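Local coordinates for DNA replication protein DnaC (Aquifex aeolicus, PDB 3ECC) that probably loads the replicative helicase onto DNA at the start of bacterial replication, binding ATP in a P-loop site, at residues T140-Q145 with V152-D157; D107-E112 with T136-N141; K39-V44 with E175-K180. One frame throughout, in Å; residues are numbered along the deposited sequence.

Contact 1 (T140-Q145 with V152-D157)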
ATOM      1  N   THR A 140       1.298  -6.221   0.443  1.00 56.60           N
ATOM      2  CA  THR A 140       2.537  -6.910   0.732  1.00 58.85           C
ATOM      3  C   THR A 140       2.346  -8.423   0.756  1.00 60.95           C
ATOM      4  O   THR A 140       1.241  -8.928   0.992  1.00 61.06           O
ATOM      5  CB  THR A 140       3.166  -6.417   2.074  1.00 58.57           C
ATOM      6  OG1 THR A 140       4.447  -7.027   2.260  1.00 57.84           O
ATOM      7  CG2 THR A 140       2.256  -6.740   3.261  1.00 58.29           C
ATOM      8  N   ASN A 141       3.433  -9.141   0.520  1.00 63.62           N
ATOM      9  CA  ASN A 141       3.395 -10.585   0.550  1.00 66.32           C
ATOM     10  C   ASN A 141       3.674 -11.179   1.927  1.00 68.45           C
ATOM     11  O   ASN A 141       4.590 -10.751   2.621  1.00 68.49           O
ATOM     12  CB  ASN A 141       4.372 -11.142  -0.461  1.00 66.09           C
ATOM     13  CG  ASN A 141       3.687 -11.956  -1.508  1.00 66.19           C
ATOM     14  OD1 ASN A 141       3.108 -13.000  -1.213  1.00 66.99           O
ATOM     15  ND2 ASN A 141       3.715 -11.477  -2.743  1.00 66.74           N
ATOM     16  N   TYR A 142       2.874 -12.168   2.313  1.00 71.39           N
ATOM     17  CA  TYR A 142       3.145 -12.946   3.516  1.00 74.25           C
ATOM     18  C   TYR A 142       3.481 -14.392   3.158  1.00 75.91           C
ATOM     19  O   TYR A 142       2.688 -15.084   2.504  1.00 76.11           O
ATOM     20  CB  TYR A 142       1.966 -12.895   4.489  1.00 74.48           C
ATOM     21  CG  TYR A 142       2.262 -13.518   5.843  1.00 76.07           C
ATOM     22  CD1 TYR A 142       3.461 -13.250   6.514  1.00 77.28           C
ATOM     23  CD2 TYR A 142       1.333 -14.350   6.466  1.00 77.02           C
ATOM     24  CE1 TYR A 142       3.736 -13.825   7.757  1.00 78.27           C
ATOM     25  CE2 TYR A 142       1.593 -14.919   7.715  1.00 77.76           C
ATOM     26  CZ  TYR A 142       2.795 -14.655   8.354  1.00 78.29           C
ATOM     27  OH  TYR A 142       3.053 -15.217   9.592  1.00 78.58           O
ATOM     28  N   SER A 143       4.668 -14.834   3.586  1.00 77.94           N
ATOM     29  CA  SER A 143       5.200 -16.160   3.242  1.00 79.82           C
ATOM     30  C   SER A 143       4.527 -17.320   4.003  1.00 81.05           C
ATOM     31  O   SER A 143       3.594 -17.949   3.486  1.00 81.31           O
ATOM     32  CB  SER A 143       6.728 -16.196   3.428  1.00 79.78           C
ATOM     33  OG  SER A 143       7.112 -15.709   4.707  1.00 80.15           O
ATOM     34  N   LEU A 144       5.003 -17.594   5.222  1.00 82.46           N
ATOM     35  CA  LEU A 144       4.495 -18.714   6.039  1.00 83.83           C
ATOM     36  C   LEU A 144       2.983 -18.595   6.314  1.00 84.64           C
ATOM     37  O   LEU A 144       2.458 -17.484   6.471  1.00 84.78           O
ATOM     38  CB  LEU A 144       5.297 -18.835   7.349  1.00 83.80           C
ATOM     39  CG  LEU A 144       6.833 -18.894   7.232  1.00 84.08           C
ATOM     40  CD1 LEU A 144       7.515 -18.052   8.317  1.00 83.99           C
ATOM     41  CD2 LEU A 144       7.369 -20.337   7.241  1.00 84.03           C
ATOM     42  N   GLN A 145       2.293 -19.740   6.380  1.00 85.59           N
ATOM     43  CA  GLN A 145       0.818 -19.764   6.308  1.00 86.38           C
ATOM     44  C   GLN A 145       0.020 -19.586   7.619  1.00 86.74           C
ATOM     45  O   GLN A 145      -0.731 -18.613   7.755  1.00 86.85           O
ATOM     46  CB  GLN A 145       0.324 -20.980   5.517  1.00 86.38           C
ATOM     47  CG  GLN A 145       0.414 -20.788   4.018  1.00 87.07           C
ATOM     48  CD  GLN A 145      -0.855 -21.227   3.297  1.00 88.33           C
ATOM     49  OE1 GLN A 145      -1.113 -22.425   3.135  1.00 89.01           O
ATOM     50  NE2 GLN A 145      -1.651 -20.254   2.853  1.00 88.01           N
ATOM     51  N   VAL A 152       2.011 -10.687  14.555  1.00 93.40           N
ATOM     52  CA  VAL A 152       3.269  -9.983  14.827  1.00 92.81           C
ATOM     53  C   VAL A 152       4.398 -10.639  14.015  1.00 92.31           C
ATOM     54  O   VAL A 152       5.517 -10.127  13.953  1.00 92.35           O
ATOM     55  CB  VAL A 152       3.617  -9.988  16.353  1.00 92.92           C
ATOM     56  CG1 VAL A 152       4.567  -8.834  16.711  1.00 92.85           C
ATOM     57  CG2 VAL A 152       2.348  -9.899  17.197  1.00 92.84           C
ATOM     58  N   ARG A 153       4.088 -11.786  13.415  1.00 91.51           N
ATOM     59  CA  ARG A 153       4.974 -12.428  12.458  1.00 90.64           C
ATOM     60  C   ARG A 153       4.816 -11.791  11.075  1.00 89.76           C
ATOM     61  O   ARG A 153       5.772 -11.734  10.301  1.00 89.83           O
ATOM     62  CB  ARG A 153       4.693 -13.928  12.393  1.00 90.86           C
ATOM     63  CG  ARG A 153       5.728 -14.726  11.613  1.00 91.41           C
ATOM     64  CD  ARG A 153       5.395 -16.203  11.628  1.00 92.51           C
ATOM     65  NE  ARG A 153       5.371 -16.741  12.987  1.00 93.23           N
ATOM     66  CZ  ARG A 153       4.978 -17.972  13.296  1.00 93.78           C
ATOM     67  NH1 ARG A 153       4.572 -18.807  12.341  1.00 94.19           N
ATOM     68  NH2 ARG A 153       4.992 -18.370  14.561  1.00 93.73           N
ATOM     69  N   ILE A 154       3.601 -11.324  10.764  1.00 88.45           N
ATOM     70  CA  ILE A 154       3.363 -10.461   9.592  1.00 86.92           C
ATOM     71  C   ILE A 154       4.129  -9.144   9.768  1.00 85.81           C
ATOM     72  O   ILE A 154       4.388  -8.422   8.803  1.00 85.51           O
ATOM     73  CB  ILE A 154       1.842 -10.172   9.394  1.00 86.97           C
ATOM     74  CG1 ILE A 154       1.123 -11.410   8.841  1.00 86.78           C
ATOM     75  CG2 ILE A 154       1.627  -8.964   8.487  1.00 86.70           C
ATOM     76  CD1 ILE A 154      -0.384 -11.349   8.936  1.00 85.91           C
ATOM     77  N   SER A 155       4.494  -8.858  11.017  1.00 84.37           N
ATOM     78  CA  SER A 155       5.292  -7.691  11.371  1.00 82.98           C
ATOM     79  C   SER A 155       6.813  -7.968  11.410  1.00 81.79           C
ATOM     80  O   SER A 155       7.608  -7.132  10.978  1.00 81.62           O
ATOM     81  CB  SER A 155       4.813  -7.138  12.716  1.00 83.15           C
ATOM     82  OG  SER A 155       3.401  -6.995  12.722  1.00 83.18           O
ATOM     83  N   ALA A 156       7.204  -9.136  11.931  1.00 80.22           N
ATOM     84  CA  ALA A 156       8.622  -9.545  11.991  1.00 78.54           C
ATOM     85  C   ALA A 156       9.164 -10.030  10.635  1.00 77.16           C
ATOM     86  O   ALA A 156      10.349  -9.869  10.334  1.00 77.04           O
ATOM     87  CB  ALA A 156       8.835 -10.618  13.075  1.00 78.50           C
ATOM     88  N   ASP A 157       8.292 -10.633   9.831  1.00 75.32           N
ATOM     89  CA  ASP A 157       8.630 -11.018   8.467  1.00 73.58           C
ATOM     90  C   ASP A 157       8.792  -9.782   7.587  1.00 72.27           C
ATOM     91  O   ASP A 157       9.710  -9.704   6.778  1.00 72.10           O
ATOM     92  CB  ASP A 157       7.551 -11.936   7.899  1.00 73.68           C
ATOM     93  CG  ASP A 157       7.950 -12.569   6.580  1.00 74.09           C
ATOM     94  OD1 ASP A 157       8.965 -13.302   6.531  1.00 74.51           O
ATOM     95  OD2 ASP A 157       7.214 -12.362   5.595  1.00 75.22           O
TER
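Y142 and I154 bring the two backbones closest together, with 6.6 Å between their CA atoms. Here strand 136-141 has just passed into a loop and I154 lies near the start of helix 153-162; at L144 and R153 the CA atoms stand 9.0 Å apart. With CG anti to the backbone N (chi1 -172°), the Y142 ring reaches across to the helix. I154 lays CG1 over one ring face in a CH-pi contact, 3.5 Å from the ring centroid of Y142 and only 3° off the normal, thus above the middle of the ring. At the far end of the ring, Y142 OH rests on the aliphatic part of R153, 3.3 Å from its CD. D157 comes to the ring edge instead: its OD2 is 4.0 Å from Y142 CD1. D157 OD2 also accepts a weak hydrogen bond of 3.5 Å from S143 OG, but its stronger partner is R161, in a salt bridge. Y142 and I154 both also pack on V44 of strand 40-45. N141, just before Y142, belongs to the beryllium trifluoride pocket; its place near the end of the strand is consistent with the sensor 1 position of AAA+ ATPases.

Contact 2 (D107-E112 with T136-N141). With BEF (beryllium trifluoride ion), chain D.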
ATOM      1  N   ASP A 107       2.559  -0.735  -3.897  1.00 49.30           N
ATOM      2  CA  ASP A 107       2.139  -2.091  -4.235  1.00 50.41           C
ATOM      3  C   ASP A 107       3.336  -3.031  -4.265  1.00 51.45           C
ATOM      4  O   ASP A 107       4.391  -2.681  -4.807  1.00 51.55           O
ATOM      5  CB  ASP A 107       1.416  -2.103  -5.588  1.00 50.25           C
ATOM      6  CG  ASP A 107       0.603  -3.371  -5.811  1.00 50.26           C
ATOM      7  OD1 ASP A 107       0.940  -4.134  -6.740  1.00 49.80           O
ATOM      8  OD2 ASP A 107      -0.374  -3.606  -5.062  1.00 49.73           O
ATOM      9  N   ASP A 108       3.158  -4.225  -3.697  1.00 52.67           N
ATOM     10  CA  ASP A 108       4.240  -5.205  -3.536  1.00 54.31           C
ATOM     11  C   ASP A 108       5.421  -4.637  -2.754  1.00 55.23           C
ATOM     12  O   ASP A 108       6.574  -4.756  -3.170  1.00 54.97           O
ATOM     13  CB  ASP A 108       4.690  -5.769  -4.888  1.00 54.43           C
ATOM     14  CG  ASP A 108       4.318  -7.237  -5.064  1.00 55.80           C
ATOM     15  OD1 ASP A 108       3.759  -7.603  -6.130  1.00 57.29           O
ATOM     16  OD2 ASP A 108       4.589  -8.029  -4.132  1.00 57.37           O
ATOM     17  N   LEU A 109       5.118  -4.022  -1.615  1.00 56.93           N
ATOM     18  CA  LEU A 109       6.123  -3.320  -0.815  1.00 58.62           C
ATOM     19  C   LEU A 109       7.274  -4.237  -0.363  1.00 60.11           C
ATOM     20  O   LEU A 109       7.078  -5.179   0.415  1.00 59.55           O
ATOM     21  CB  LEU A 109       5.473  -2.599   0.381  1.00 58.37           C
ATOM     22  CG  LEU A 109       6.376  -1.820   1.353  1.00 58.13           C
ATOM     23  CD1 LEU A 109       7.169  -0.709   0.668  1.00 57.53           C
ATOM     24  CD2 LEU A 109       5.558  -1.236   2.491  1.00 57.86           C
ATOM     25  N   GLY A 110       8.464  -3.953  -0.902  1.00 62.08           N
ATOM     26  CA  GLY A 110       9.692  -4.677  -0.591  1.00 64.52           C
ATOM     27  C   GLY A 110       9.503  -6.151  -0.303  1.00 66.23           C
ATOM     28  O   GLY A 110      10.064  -6.675   0.656  1.00 66.53           O
ATOM     29  N   SER A 111       8.724  -6.825  -1.145  1.00 68.01           N
ATOM     30  CA  SER A 111       8.356  -8.225  -0.899  1.00 69.85           C
ATOM     31  C   SER A 111       9.577  -9.139  -0.733  1.00 70.93           C
ATOM     32  O   SER A 111       9.554 -10.071   0.086  1.00 71.08           O
ATOM     33  CB  SER A 111       7.420  -8.759  -2.001  1.00 69.97           C
ATOM     34  OG  SER A 111       6.055  -8.436  -1.729  1.00 70.64           O
ATOM     35  N   GLU A 112      10.634  -8.860  -1.504  1.00 71.95           N
ATOM     36  CA  GLU A 112      11.893  -9.609  -1.420  1.00 72.96           C
ATOM     37  C   GLU A 112      12.944  -8.860  -0.591  1.00 73.30           C
ATOM     38  O   GLU A 112      12.600  -8.136   0.345  1.00 73.32           O
ATOM     39  CB  GLU A 112      12.431  -9.914  -2.825  1.00 73.11           C
ATOM     40  CG  GLU A 112      11.721 -11.056  -3.531  1.00 74.32           C
ATOM     41  CD  GLU A 112      11.938 -12.411  -2.849  1.00 75.90           C
ATOM     42  OE1 GLU A 112      12.898 -12.550  -2.054  1.00 76.52           O
ATOM     43  OE2 GLU A 112      11.145 -13.345  -3.121  1.00 76.07           O
ATOM     44  N   THR A 136      -1.726   6.351   3.290  1.00 47.78           N
ATOM     45  CA  THR A 136      -0.993   5.513   2.362  1.00 47.83           C
ATOM     46  C   THR A 136      -1.438   4.058   2.453  1.00 47.86           C
ATOM     47  O   THR A 136      -1.523   3.483   3.541  1.00 47.91           O
ATOM     48  CB  THR A 136       0.547   5.639   2.562  1.00 47.92           C
ATOM     49  OG1 THR A 136       1.192   4.445   2.105  1.00 48.48           O
ATOM     50  CG2 THR A 136       0.892   5.850   4.021  1.00 48.06           C
ATOM     51  N   ILE A 137      -1.732   3.474   1.296  1.00 47.93           N
ATOM     52  CA  ILE A 137      -2.183   2.094   1.226  1.00 47.89           C
ATOM     53  C   ILE A 137      -1.064   1.185   0.738  1.00 47.98           C
ATOM     54  O   ILE A 137      -0.320   1.532  -0.174  1.00 47.76           O
ATOM     55  CB  ILE A 137      -3.422   1.955   0.322  1.00 47.93           C
ATOM     56  CG1 ILE A 137      -4.551   2.857   0.838  1.00 47.80           C
ATOM     57  CG2 ILE A 137      -3.870   0.493   0.248  1.00 47.90           C
ATOM     58  CD1 ILE A 137      -5.700   3.055  -0.142  1.00 48.08           C
ATOM     59  N   ILE A 138      -0.945   0.023   1.361  1.00 48.52           N
ATOM     60  CA  ILE A 138       0.154  -0.888   1.078  1.00 49.24           C
ATOM     61  C   ILE A 138      -0.391  -2.277   0.795  1.00 50.15           C
ATOM     62  O   ILE A 138      -1.334  -2.720   1.439  1.00 50.23           O
ATOM     63  CB  ILE A 138       1.133  -0.964   2.282  1.00 48.92           C
ATOM     64  CG1 ILE A 138       1.861   0.366   2.484  1.00 47.40           C
ATOM     65  CG2 ILE A 138       2.125  -2.118   2.111  1.00 49.36           C
ATOM     66  CD1 ILE A 138       2.423   0.540   3.868  1.00 44.16           C
ATOM     67  N   THR A 139       0.180  -2.951  -0.194  1.00 51.52           N
ATOM     68  CA  THR A 139      -0.043  -4.385  -0.356  1.00 53.09           C
ATOM     69  C   THR A 139       1.291  -5.093  -0.249  1.00 54.61           C
ATOM     70  O   THR A 139       2.303  -4.615  -0.764  1.00 54.60           O
ATOM     71  CB  THR A 139      -0.734  -4.752  -1.693  1.00 52.71           C
ATOM     72  OG1 THR A 139       0.208  -4.694  -2.770  1.00 52.60           O
ATOM     73  CG2 THR A 139      -1.895  -3.814  -1.977  1.00 52.52           C
ATOM     74  N   THR A 140       1.298  -6.221   0.443  1.00 56.60           N
ATOM     75  CA  THR A 140       2.537  -6.910   0.732  1.00 58.85           C
ATOM     76  C   THR A 140       2.346  -8.423   0.756  1.00 60.95           C
ATOM     77  O   THR A 140       1.241  -8.928   0.992  1.00 61.06           O
ATOM     78  CB  THR A 140       3.166  -6.417   2.074  1.00 58.57           C
ATOM     79  OG1 THR A 140       4.447  -7.027   2.260  1.00 57.84           O
ATOM     80  CG2 THR A 140       2.256  -6.740   3.261  1.00 58.29           C
ATOM     81  N   ASN A 141       3.433  -9.141   0.520  1.00 63.62           N
ATOM     82  CA  ASN A 141       3.395 -10.585   0.550  1.00 66.32           C
ATOM     83  C   ASN A 141       3.674 -11.179   1.927  1.00 68.45           C
ATOM     84  O   ASN A 141       4.590 -10.751   2.621  1.00 68.49           O
ATOM     85  CB  ASN A 141       4.372 -11.142  -0.461  1.00 66.09           C
ATOM     86  CG  ASN A 141       3.687 -11.956  -1.508  1.00 66.19           C
ATOM     87  OD1 ASN A 141       3.108 -13.000  -1.213  1.00 66.99           O
ATOM     88  ND2 ASN A 141       3.715 -11.477  -2.743  1.00 66.74           N
TER
HETATM   89 BE   BEF D1554       0.797 -10.211  -5.662  1.00 51.11          BE
HETATM   90  F1  BEF D1554       0.412 -10.819  -4.055  1.00 51.68           F
HETATM   91  F2  BEF D1554       0.652  -8.482  -6.019  1.00 52.67           F
HETATM   92  F3  BEF D1554       0.864 -11.387  -6.973  1.00 50.29           F
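D107 and T139 meet through their polar ends, their side chains slanting across each other. T139 holds its hydroxyl between its own backbone N and carbonyl carbon (chi1 77°), and from there OG1 donates to D107 OD2 at 2.6 Å, arriving well above the carboxylate plane. The same hydroxyl accepts the backbone N-H of D108 in a nearly straight bond of 3.1 Å between D108 N and T139 OG1, so one side chain grips both the carboxylate and the main chain that follows it. The main chain of T139 adds a further bond, L109 N to T139 O at 3.0 Å. D107 OD2 also takes a hydrogen bond from T52; a valine in place of T139 has no hydroxyl, which would probably leave the D107 carboxylate with T52 but freer to turn, and D108 N without this acceptor.

D108 and N141 lie side by side and point the same way, their carboxylate and amide planes 24° apart, both near the beryllium trifluoride. D108 OD1 approaches F2 of that ion to 3.2 Å, while D108 OD2 receives S111 OG at 2.8 Å on its anti lone pair. S111 OG in turn rests 3.4 Å from N141 CB. On the apolar side, L109 CD2 packs against I138 CG2 at 3.6 Å.

The paired aspartates at the end of strand 104-107 are consistent with a Walker B motif, and both are seen to bind magnesium in structures of this protein, although here the D107 side chain stays about 4 Å from the ion. K51 and R185 hydrogen-bond to the beryllium trifluoride. Strand 136-141 runs between strands 104-107 and 40-45, with T139 against K51 and A55 of helix 51-65, while L109 reaches I122 of helix 116-131 and L162 of helix 153-162.

Contact 3 (K39-V44 with E175-K180)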
ATOM      1  N   LYS A  39      -4.730   8.050   7.555  1.00 48.15           N
ATOM      2  CA  LYS A  39      -4.940   6.632   7.802  1.00 47.58           C
ATOM      3  C   LYS A  39      -4.994   5.908   6.478  1.00 46.61           C
ATOM      4  O   LYS A  39      -5.563   6.410   5.512  1.00 46.53           O
ATOM      5  CB  LYS A  39      -6.234   6.390   8.575  1.00 47.95           C
ATOM      6  CG  LYS A  39      -6.204   6.864  10.025  1.00 49.72           C
ATOM      7  CD  LYS A  39      -7.368   6.285  10.829  1.00 51.54           C
ATOM      8  CE  LYS A  39      -8.692   6.825  10.332  1.00 52.33           C
ATOM      9  NZ  LYS A  39      -9.858   6.138  10.952  1.00 54.06           N
ATOM     10  N   GLY A  40      -4.395   4.728   6.432  1.00 45.52           N
ATOM     11  CA  GLY A  40      -4.442   3.918   5.235  1.00 44.35           C
ATOM     12  C   GLY A  40      -4.860   2.505   5.551  1.00 43.56           C
ATOM     13  O   GLY A  40      -5.373   2.228   6.633  1.00 43.59           O
ATOM     14  N   LEU A  41      -4.635   1.606   4.596  1.00 42.68           N
ATOM     15  CA  LEU A  41      -4.898   0.191   4.784  1.00 41.55           C
ATOM     16  C   LEU A  41      -3.683  -0.601   4.359  1.00 40.89           C
ATOM     17  O   LEU A  41      -2.922  -0.173   3.495  1.00 40.37           O
ATOM     18  CB  LEU A  41      -6.110  -0.252   3.960  1.00 41.86           C
ATOM     19  CG  LEU A  41      -7.410   0.549   4.106  1.00 42.36           C
ATOM     20  CD1 LEU A  41      -8.359   0.238   2.957  1.00 42.11           C
ATOM     21  CD2 LEU A  41      -8.082   0.286   5.460  1.00 42.71           C
ATOM     22  N   THR A  42      -3.510  -1.763   4.976  1.00 40.46           N
ATOM     23  CA  THR A  42      -2.431  -2.668   4.640  1.00 39.83           C
ATOM     24  C   THR A  42      -2.992  -4.039   4.279  1.00 39.84           C
ATOM     25  O   THR A  42      -3.650  -4.688   5.089  1.00 39.77           O
ATOM     26  CB  THR A  42      -1.437  -2.797   5.800  1.00 39.91           C
ATOM     27  OG1 THR A  42      -0.993  -1.489   6.195  1.00 39.94           O
ATOM     28  CG2 THR A  42      -0.235  -3.642   5.389  1.00 39.52           C
ATOM     29  N   PHE A  43      -2.732  -4.466   3.049  1.00 39.95           N
ATOM     30  CA  PHE A  43      -3.224  -5.744   2.550  1.00 39.91           C
ATOM     31  C   PHE A  43      -2.102  -6.769   2.546  1.00 40.33           C
ATOM     32  O   PHE A  43      -1.080  -6.586   1.884  1.00 40.43           O
ATOM     33  CB  PHE A  43      -3.764  -5.593   1.128  1.00 39.56           C
ATOM     34  CG  PHE A  43      -4.919  -4.651   1.011  1.00 38.28           C
ATOM     35  CD1 PHE A  43      -6.215  -5.098   1.213  1.00 36.87           C
ATOM     36  CD2 PHE A  43      -4.712  -3.322   0.679  1.00 37.66           C
ATOM     37  CE1 PHE A  43      -7.284  -4.239   1.092  1.00 37.10           C
ATOM     38  CE2 PHE A  43      -5.780  -2.447   0.552  1.00 37.69           C
ATOM     39  CZ  PHE A  43      -7.068  -2.905   0.757  1.00 38.00           C
ATOM     40  N   VAL A  44      -2.301  -7.848   3.291  1.00 40.55           N
ATOM     41  CA  VAL A  44      -1.311  -8.900   3.406  1.00 40.86           C
ATOM     42  C   VAL A  44      -1.902 -10.189   2.854  1.00 41.06           C
ATOM     43  O   VAL A  44      -3.114 -10.370   2.863  1.00 41.21           O
ATOM     44  CB  VAL A  44      -0.896  -9.099   4.880  1.00 40.71           C
ATOM     45  CG1 VAL A  44       0.381  -9.912   4.974  1.00 41.51           C
ATOM     46  CG2 VAL A  44      -0.693  -7.756   5.553  1.00 40.95           C
ATOM     47  N   GLU A 175      -4.685   0.166   9.065  1.00 52.61           N
ATOM     48  CA  GLU A 175      -5.389  -0.996   9.573  1.00 52.52           C
ATOM     49  C   GLU A 175      -5.003  -2.228   8.756  1.00 52.20           C
ATOM     50  O   GLU A 175      -4.939  -2.170   7.529  1.00 51.99           O
ATOM     51  CB  GLU A 175      -6.897  -0.770   9.518  1.00 52.62           C
ATOM     52  CG  GLU A 175      -7.635  -1.351  10.712  1.00 53.67           C
ATOM     53  CD  GLU A 175      -9.060  -1.736  10.377  1.00 55.03           C
ATOM     54  OE1 GLU A 175      -9.810  -0.858   9.884  1.00 56.66           O
ATOM     55  OE2 GLU A 175      -9.426  -2.913  10.601  1.00 53.96           O
ATOM     56  N   LEU A 176      -4.739  -3.337   9.438  1.00 52.08           N
ATOM     57  CA  LEU A 176      -4.293  -4.552   8.763  1.00 52.16           C
ATOM     58  C   LEU A 176      -5.471  -5.403   8.297  1.00 52.04           C
ATOM     59  O   LEU A 176      -6.380  -5.698   9.070  1.00 52.10           O
ATOM     60  CB  LEU A 176      -3.373  -5.372   9.673  1.00 52.05           C
ATOM     61  CG  LEU A 176      -2.541  -6.476   9.004  1.00 53.02           C
ATOM     62  CD1 LEU A 176      -1.207  -5.921   8.482  1.00 53.79           C
ATOM     63  CD2 LEU A 176      -2.308  -7.646   9.965  1.00 52.86           C
ATOM     64  N   LEU A 177      -5.440  -5.803   7.031  1.00 52.01           N
ATOM     65  CA  LEU A 177      -6.462  -6.686   6.481  1.00 52.15           C
ATOM     66  C   LEU A 177      -5.839  -7.907   5.815  1.00 52.30           C
ATOM     67  O   LEU A 177      -5.321  -7.829   4.705  1.00 52.03           O
ATOM     68  CB  LEU A 177      -7.354  -5.934   5.484  1.00 52.04           C
ATOM     69  CG  LEU A 177      -8.347  -4.901   6.045  1.00 52.08           C
ATOM     70  CD1 LEU A 177      -8.857  -3.996   4.934  1.00 52.03           C
ATOM     71  CD2 LEU A 177      -9.516  -5.562   6.775  1.00 51.73           C
ATOM     72  N   VAL A 178      -5.884  -9.042   6.496  1.00 52.71           N
ATOM     73  CA  VAL A 178      -5.356 -10.254   5.909  1.00 53.25           C
ATOM     74  C   VAL A 178      -6.340 -10.867   4.934  1.00 54.15           C
ATOM     75  O   VAL A 178      -7.536 -10.959   5.213  1.00 54.08           O
ATOM     76  CB  VAL A 178      -4.976 -11.277   6.960  1.00 52.84           C
ATOM     77  CG1 VAL A 178      -4.337 -12.476   6.298  1.00 51.98           C
ATOM     78  CG2 VAL A 178      -4.020 -10.653   7.943  1.00 52.57           C
ATOM     79  N   ILE A 179      -5.827 -11.277   3.780  1.00 55.41           N
ATOM     80  CA  ILE A 179      -6.645 -11.867   2.733  1.00 56.56           C
ATOM     81  C   ILE A 179      -6.151 -13.269   2.426  1.00 57.53           C
ATOM     82  O   ILE A 179      -4.976 -13.471   2.114  1.00 57.59           O
ATOM     83  CB  ILE A 179      -6.615 -11.004   1.471  1.00 56.43           C
ATOM     84  CG1 ILE A 179      -7.099  -9.600   1.804  1.00 56.18           C
ATOM     85  CG2 ILE A 179      -7.462 -11.620   0.377  1.00 56.19           C
ATOM     86  CD1 ILE A 179      -7.095  -8.702   0.637  1.00 56.73           C
ATOM     87  N   LYS A 180      -7.054 -14.239   2.530  1.00 59.05           N
ATOM     88  CA  LYS A 180      -6.658 -15.640   2.534  1.00 60.56           C
ATOM     89  C   LYS A 180      -7.342 -16.481   1.467  1.00 61.58           C
ATOM     90  O   LYS A 180      -7.697 -17.630   1.709  1.00 61.97           O
ATOM     91  CB  LYS A 180      -6.870 -16.248   3.920  1.00 60.35           C
ATOM     92  CG  LYS A 180      -5.938 -15.680   4.963  1.00 61.67           C
ATOM     93  CD  LYS A 180      -5.582 -16.714   6.028  1.00 63.57           C
ATOM     94  CE  LYS A 180      -6.699 -16.872   7.056  1.00 64.81           C
ATOM     95  NZ  LYS A 180      -6.689 -15.775   8.075  1.00 65.65           N
TER
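T42 is bonded through both its backbone polar atoms to the neighbouring strand: T42 N donates to E175 O at 3.0 Å, and T42 O accepts L177 N at 2.9 Å. This is the parallel pattern, in which one residue bridges two positions of its partner, and it continues along the chain. E175 N reaches G40 O at 3.3 Å, V44 N makes a weak bond to L177 O, and I179 N closes the ladder on V44 O at 3.0 Å. The strand segments run parallel with a twist of 27°.

On the face carrying T42, V44, L176 and V178, the leucine does the touching. Its CG stands anti to the backbone N (chi1 -165°), and the CD1 branch leans over T42, its partner in register, and V44, one step further along the same face, L176 CD1 lying 3.5 Å from V44 CG2 and 4.0 Å from T42 CG2. The hydroxyl of T42 bonds to N174, at the start of the partner strand. On the other face, F43 and L177 lie side by side and point the same way, with F43 CE1 4.2 Å from L177 CD1. Further along, the same ring is met obliquely by I179, whose CD1 is 3.8 Å from F43 CD1.

Beyond the strand pair, I179 packs on V49 and F43 on K51, both ADP-binding residues of the P-loop that follows strand 40-45. Helix 17-31 covers L41, E175 and L177 through F29 and T25, and helix 51-65 adds T58 and L54 over L41, F43 and I179. At its other edge, strand 40-45 pairs with strand 136-141, while strand 174-178 is the outermost on this side of the parallel sheet.

In the fold
All three contacts meet round strand 136-141 and its neighbour 40-45 in the parallel sheet, whose strand order is that of AAA+ ATPases. Contacts 1 and 2, with centres 11 Å apart, share T140 and N141. Contact 3 lies about 10 Å from contact 2 and 12 Å from contact 1, centre to centre, and is joined to both by a probable hydrogen bond of 2.8 Å from T140 N to F43 O. Contact 1 also packs on it where I154 CD1 comes 3.8 Å from V178 CG2. Contact 2 supplies D108 and N141 to the beryllium trifluoride pocket, whereas contact 3 carries the strand leading into the ADP-binding loop.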